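Local coordinates for protein borrelidin polyketide synthase, type I (Streptomyces parvulus, PDB 6OBT) that probably catalyses the dehydration of a beta-hydroxyacyl intermediate to the enoyl product during polyketide chain assembly in borrelidin biosynthesis, at residues P65-P68 against W69-D72; Y190-G193 against P194-C198. One frame throughout, in Å; residues are numbered along the deposited sequence.

Overall arrangement
Contact 1 (65-68 with 69-72) is a short 3-10 helix that leads into strand 73-75, and contact 2 (190-193 with 194-198) is the turn that leaves strand 190-192; these two strands pair antiparallel. The centres of the contacts are about 12 Å apart. Asp72 joins them: its backbone bonds with Gly193, and its OD1 accepts the backbone N of Gln195 at 2.9 Å. Apolar packing adds to this, with Trp69 CB 3.5 Å from Gln195 CG. Phe196 of contact 2 touches His73 and Asp232, whose sequence surroundings match the HxxxGxxxxP and Dxxx(Q/H) motifs of dehydratases, consistent with a place beside the active site.

Contact 1. Residues P65-P68 against W69-D72; sequences PSYP and WLAD
The side chains of Tyr67 and Leu70 run alongside each other in one direction, with Tyr67 CB 3.7 Å from Leu70 CD1. Leu70 CD1 also reaches the near part of the ring obliquely, 4.1 Å from Tyr67 CD1. Beneath the apolar pair the main chains are bonded: Leu70 N donates to Tyr67 O at 2.9 Å, with an N-H...O angle of 162°. One residue on, Ala71 N repeats the pattern to Pro68 O at 3.0 Å, and Asp72 N follows to Trp69 O. These successive i to i+3 bonds mark a short 3-10 helix.

Trp69 holds CG between its own N and carbonyl carbon (chi1 59°), which folds the indole back over the first turn: Tyr67 O lies over one of its faces, and Trp69 NE1 comes within 3.9 Å of Tyr67 CB. Leu70 CG lies 4.3 Å above one face of the Trp69 ring, offset toward its rim. Further out, the indole meets the ring of His227, while the Tyr67 ring packs edge-to-face with Phe44 and its hydroxyl bonds to Ala43 O. Pro68, in the first turn, gives up no bond of the helix by lacking an N-H, and Tyr67 O accepts Leu70 N while carbon of Leu70 and the Trp69 ring lies close about that oxygen.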
loop_
_atom_site.group_PDB
_atom_site.type_symbol
_atom_site.label_atom_id
_atom_site.label_comp_id
_atom_site.label_asym_id
_atom_site.label_seq_id
_atom_site.Cartn_x
_atom_site.Cartn_y
_atom_site.Cartn_z
ATOM N N PRO A 65 -19.144 -12.353 -3.611
ATOM C CA PRO A 65 -19.197 -13.194 -2.402
ATOM C C PRO A 65 -18.874 -12.434 -1.128
ATOM O O PRO A 65 -19.349 -12.819 -0.053
ATOM C CB PRO A 65 -18.174 -14.293 -2.703
ATOM C CG PRO A 65 -18.236 -14.421 -4.186
ATOM C CD PRO A 65 -18.369 -13.010 -4.684
ATOM N N SER A 66 -18.095 -11.353 -1.217
ATOM C CA SER A 66 -17.781 -10.557 -0.037
ATOM C C SER A 66 -18.880 -9.553 0.288
ATOM O O SER A 66 -19.084 -9.223 1.460
ATOM C CB SER A 66 -16.451 -9.829 -0.228
ATOM O OG SER A 66 -15.371 -10.742 -0.130
ATOM N N TYR A 67 -19.583 -9.053 -0.721
ATOM C CA TYR A 67 -20.680 -8.106 -0.524
ATOM C C TYR A 67 -21.809 -8.501 -1.461
ATOM O O TYR A 67 -22.021 -7.869 -2.503
ATOM C CB TYR A 67 -20.229 -6.669 -0.790
ATOM C CG TYR A 67 -18.849 -6.330 -0.264
ATOM C CD1 TYR A 67 -17.724 -6.474 -1.065
ATOM C CD2 TYR A 67 -18.675 -5.861 1.034
ATOM C CE1 TYR A 67 -16.467 -6.165 -0.596
ATOM C CE2 TYR A 67 -17.420 -5.550 1.520
ATOM C CZ TYR A 67 -16.318 -5.704 0.697
ATOM O OH TYR A 67 -15.057 -5.394 1.163
ATOM N N PRO A 68 -22.545 -9.567 -1.135
ATOM C CA PRO A 68 -23.564 -10.060 -2.078
ATOM C C PRO A 68 -24.635 -9.041 -2.409
ATOM O O PRO A 68 -25.219 -9.127 -3.494
ATOM C CB PRO A 68 -24.150 -11.292 -1.369
ATOM C CG PRO A 68 -23.683 -11.215 0.041
ATOM C CD PRO A 68 -22.403 -10.441 0.041
ATOM N N TRP A 69 -24.892 -8.067 -1.531
ATOM C CA TRP A 69 -25.900 -7.057 -1.831
ATOM C C TRP A 69 -25.501 -6.168 -3.004
ATOM O O TRP A 69 -26.358 -5.465 -3.541
ATOM C CB TRP A 69 -26.196 -6.208 -0.582
ATOM C CG TRP A 69 -25.003 -5.509 -0.029
ATOM C CD1 TRP A 69 -24.158 -5.969 0.941
ATOM C CD2 TRP A 69 -24.505 -4.228 -0.424
ATOM N NE1 TRP A 69 -23.159 -5.051 1.171
ATOM C CE2 TRP A 69 -23.348 -3.974 0.347
ATOM C CE3 TRP A 69 -24.920 -3.272 -1.356
ATOM C CZ2 TRP A 69 -22.602 -2.805 0.214
ATOM C CZ3 TRP A 69 -24.175 -2.111 -1.490
ATOM C CH2 TRP A 69 -23.030 -1.887 -0.707
ATOM N N LEU A 70 -24.238 -6.199 -3.432
ATOM C CA LEU A 70 -23.855 -5.473 -4.639
ATOM C C LEU A 70 -24.567 -6.004 -5.886
ATOM O O LEU A 70 -24.676 -5.283 -6.885
ATOM C CB LEU A 70 -22.330 -5.530 -4.816
ATOM C CG LEU A 70 -21.498 -4.631 -3.889
ATOM C CD1 LEU A 70 -19.993 -4.897 -4.038
ATOM C CD2 LEU A 70 -21.803 -3.160 -4.124
ATOM N N ALA A 71 -25.077 -7.237 -5.853
ATOM C CA ALA A 71 -25.850 -7.732 -6.985
ATOM C C ALA A 71 -27.210 -7.055 -7.092
ATOM O O ALA A 71 -27.911 -7.253 -8.092
ATOM C CB ALA A 71 -26.031 -9.248 -6.888
ATOM N N ASP A 72 -27.597 -6.276 -6.089
ATOM C CA ASP A 72 -28.859 -5.545 -6.097
ATOM C C ASP A 72 -28.806 -4.264 -6.926
ATOM O O ASP A 72 -29.804 -3.534 -6.974
ATOM C CB ASP A 72 -29.264 -5.209 -4.656
ATOM C CG ASP A 72 -29.742 -6.424 -3.880
ATOM O OD1 ASP A 72 -29.984 -6.300 -2.664
ATOM O OD2 ASP A 72 -29.894 -7.505 -4.482
#

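Contact 2. Residues Y190-G193 against P194-C198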
loop_
_atom_site.group_PDB
_atom_site.type_symbol
_atom_site.label_atom_id
_atom_site.label_comp_id
_atom_site.label_asym_id
_atom_site.label_seq_id
_atom_site.Cartn_x
_atom_site.Cartn_y
_atom_site.Cartn_z
ATOM N N TYR A 190 -33.162 -0.670 -15.265
ATOM C CA TYR A 190 -32.499 -0.443 -13.983
ATOM C C TYR A 190 -33.175 -1.338 -12.950
ATOM O O TYR A 190 -34.240 -1.003 -12.423
ATOM C CB TYR A 190 -32.541 1.035 -13.599
ATOM C CG TYR A 190 -31.733 1.916 -14.530
ATOM C CD1 TYR A 190 -30.584 2.564 -14.091
ATOM C CD2 TYR A 190 -32.114 2.088 -15.856
ATOM C CE1 TYR A 190 -29.839 3.361 -14.955
ATOM C CE2 TYR A 190 -31.382 2.878 -16.719
ATOM C CZ TYR A 190 -30.247 3.512 -16.269
ATOM O OH TYR A 190 -29.540 4.296 -17.150
ATOM N N HIS A 191 -32.547 -2.473 -12.653
ATOM C CA HIS A 191 -33.153 -3.497 -11.803
ATOM C C HIS A 191 -32.572 -3.349 -10.400
ATOM O O HIS A 191 -31.494 -3.873 -10.107
ATOM C CB HIS A 191 -32.912 -4.894 -12.374
ATOM C CG HIS A 191 -33.722 -5.207 -13.599
ATOM N ND1 HIS A 191 -33.438 -4.678 -14.841
ATOM C CD2 HIS A 191 -34.799 -6.011 -13.774
ATOM C CE1 HIS A 191 -34.305 -5.138 -15.724
ATOM N NE2 HIS A 191 -35.142 -5.949 -15.103
ATOM N N TYR A 192 -33.293 -2.635 -9.530
ATOM C CA TYR A 192 -32.848 -2.372 -8.164
ATOM C C TYR A 192 -33.292 -3.507 -7.249
ATOM O O TYR A 192 -34.477 -3.826 -7.179
ATOM C CB TYR A 192 -33.380 -1.031 -7.654
ATOM C CG TYR A 192 -32.690 0.150 -8.294
ATOM C CD1 TYR A 192 -31.360 0.443 -8.017
ATOM C CD2 TYR A 192 -33.347 0.920 -9.240
ATOM C CE1 TYR A 192 -30.721 1.515 -8.625
ATOM C CE2 TYR A 192 -32.725 1.984 -9.850
ATOM C CZ TYR A 192 -31.420 2.269 -9.563
ATOM O OH TYR A 192 -30.822 3.334 -10.200
ATOM N N GLY A 193 -32.340 -4.116 -6.553
ATOM C CA GLY A 193 -32.646 -5.223 -5.681
ATOM C C GLY A 193 -33.000 -4.767 -4.278
ATOM O O GLY A 193 -33.060 -3.570 -3.985
ATOM N N PRO A 194 -33.242 -5.732 -3.385
ATOM C CA PRO A 194 -33.720 -5.390 -2.028
ATOM C C PRO A 194 -32.943 -4.293 -1.323
ATOM O O PRO A 194 -33.546 -3.379 -0.751
ATOM C CB PRO A 194 -33.602 -6.731 -1.293
ATOM C CG PRO A 194 -33.795 -7.755 -2.355
ATOM C CD PRO A 194 -33.170 -7.188 -3.601
ATOM N N GLN A 195 -31.612 -4.353 -1.338
ATOM C CA GLN A 195 -30.845 -3.381 -0.567
ATOM C C GLN A 195 -30.898 -1.976 -1.150
ATOM O O GLN A 195 -30.508 -1.026 -0.460
ATOM C CB GLN A 195 -29.391 -3.840 -0.455
ATOM C CG GLN A 195 -29.179 -4.889 0.611
ATOM C CD GLN A 195 -28.899 -4.297 1.973
ATOM O OE1 GLN A 195 -29.299 -3.168 2.280
ATOM N NE2 GLN A 195 -28.216 -5.061 2.808
ATOM N N PHE A 196 -31.353 -1.820 -2.398
ATOM C CA PHE A 196 -31.418 -0.508 -3.027
ATOM C C PHE A 196 -32.837 0.042 -3.131
ATOM O O PHE A 196 -32.997 1.224 -3.449
ATOM C CB PHE A 196 -30.784 -0.548 -4.431
ATOM C CG PHE A 196 -29.258 -0.586 -4.414
ATOM C CD1 PHE A 196 -28.518 0.544 -4.709
ATOM C CD2 PHE A 196 -28.587 -1.763 -4.122
ATOM C CE1 PHE A 196 -27.120 0.520 -4.689
ATOM C CE2 PHE A 196 -27.171 -1.807 -4.109
ATOM C CZ PHE A 196 -26.450 -0.648 -4.381
ATOM N N ARG A 197 -33.865 -0.765 -2.852
ATOM C CA ARG A 197 -35.257 -0.309 -2.975
ATOM C C ARG A 197 -35.655 0.418 -1.692
ATOM O O ARG A 197 -36.433 -0.063 -0.859
ATOM C CB ARG A 197 -36.204 -1.463 -3.268
ATOM C CG ARG A 197 -35.916 -2.176 -4.595
ATOM C CD ARG A 197 -37.053 -3.080 -5.044
ATOM N NE ARG A 197 -37.281 -4.235 -4.175
ATOM C CZ ARG A 197 -36.904 -5.481 -4.453
ATOM N NH1 ARG A 197 -36.254 -5.751 -5.579
ATOM N NH2 ARG A 197 -37.173 -6.465 -3.601
ATOM N N CYS A 198 -35.133 1.630 -1.575
ATOM C CA CYS A 198 -35.209 2.394 -0.346
ATOM C C CYS A 198 -36.244 3.497 -0.393
ATOM O O CYS A 198 -36.601 4.028 0.662
ATOM C CB CYS A 198 -33.855 3.016 -0.038
ATOM S SG CYS A 198 -32.654 1.768 0.461
#
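The side chain of Phe196 runs roughly perpendicular to that of Tyr192, and Tyr192 CD1 meets Phe196 CB at 3.8 Å, obliquely to both rings. The Tyr192 ring meets His236, the Phe196 ring His73. The sequence here fits the GYxYGPxF motif of polyketide synthase dehydratases, and a type I beta turn with Pro194 and Gln195 at its corners follows strand 190-192: Gly193 O accepts Phe196 N at 2.9 Å, and a weak bond from Arg197 N (126° at the hydrogen) reaches the same oxygen.

The Arg197 side chain folds back toward the end of strand 190-192. Its aliphatic part lies close to the two carbonyls, Arg197 CG being 3.2 Å from Gly193 O and 3.4 Å from Tyr192 O. A bend at chi3 brings Arg197 NH1 to Tyr192 O at 3.1 Å, in the carbonyl plane and on a lone pair, though the oxygen is tilted 21° from the guanidinium plane. One face of that guanidinium rests over the peptide between Gly193 and Pro194, with Gly193 C 3.6 Å from its plane. At Arg197 the backbone makes an inverse gamma turn, a weak bond running from Cys198 N to Phe196 O.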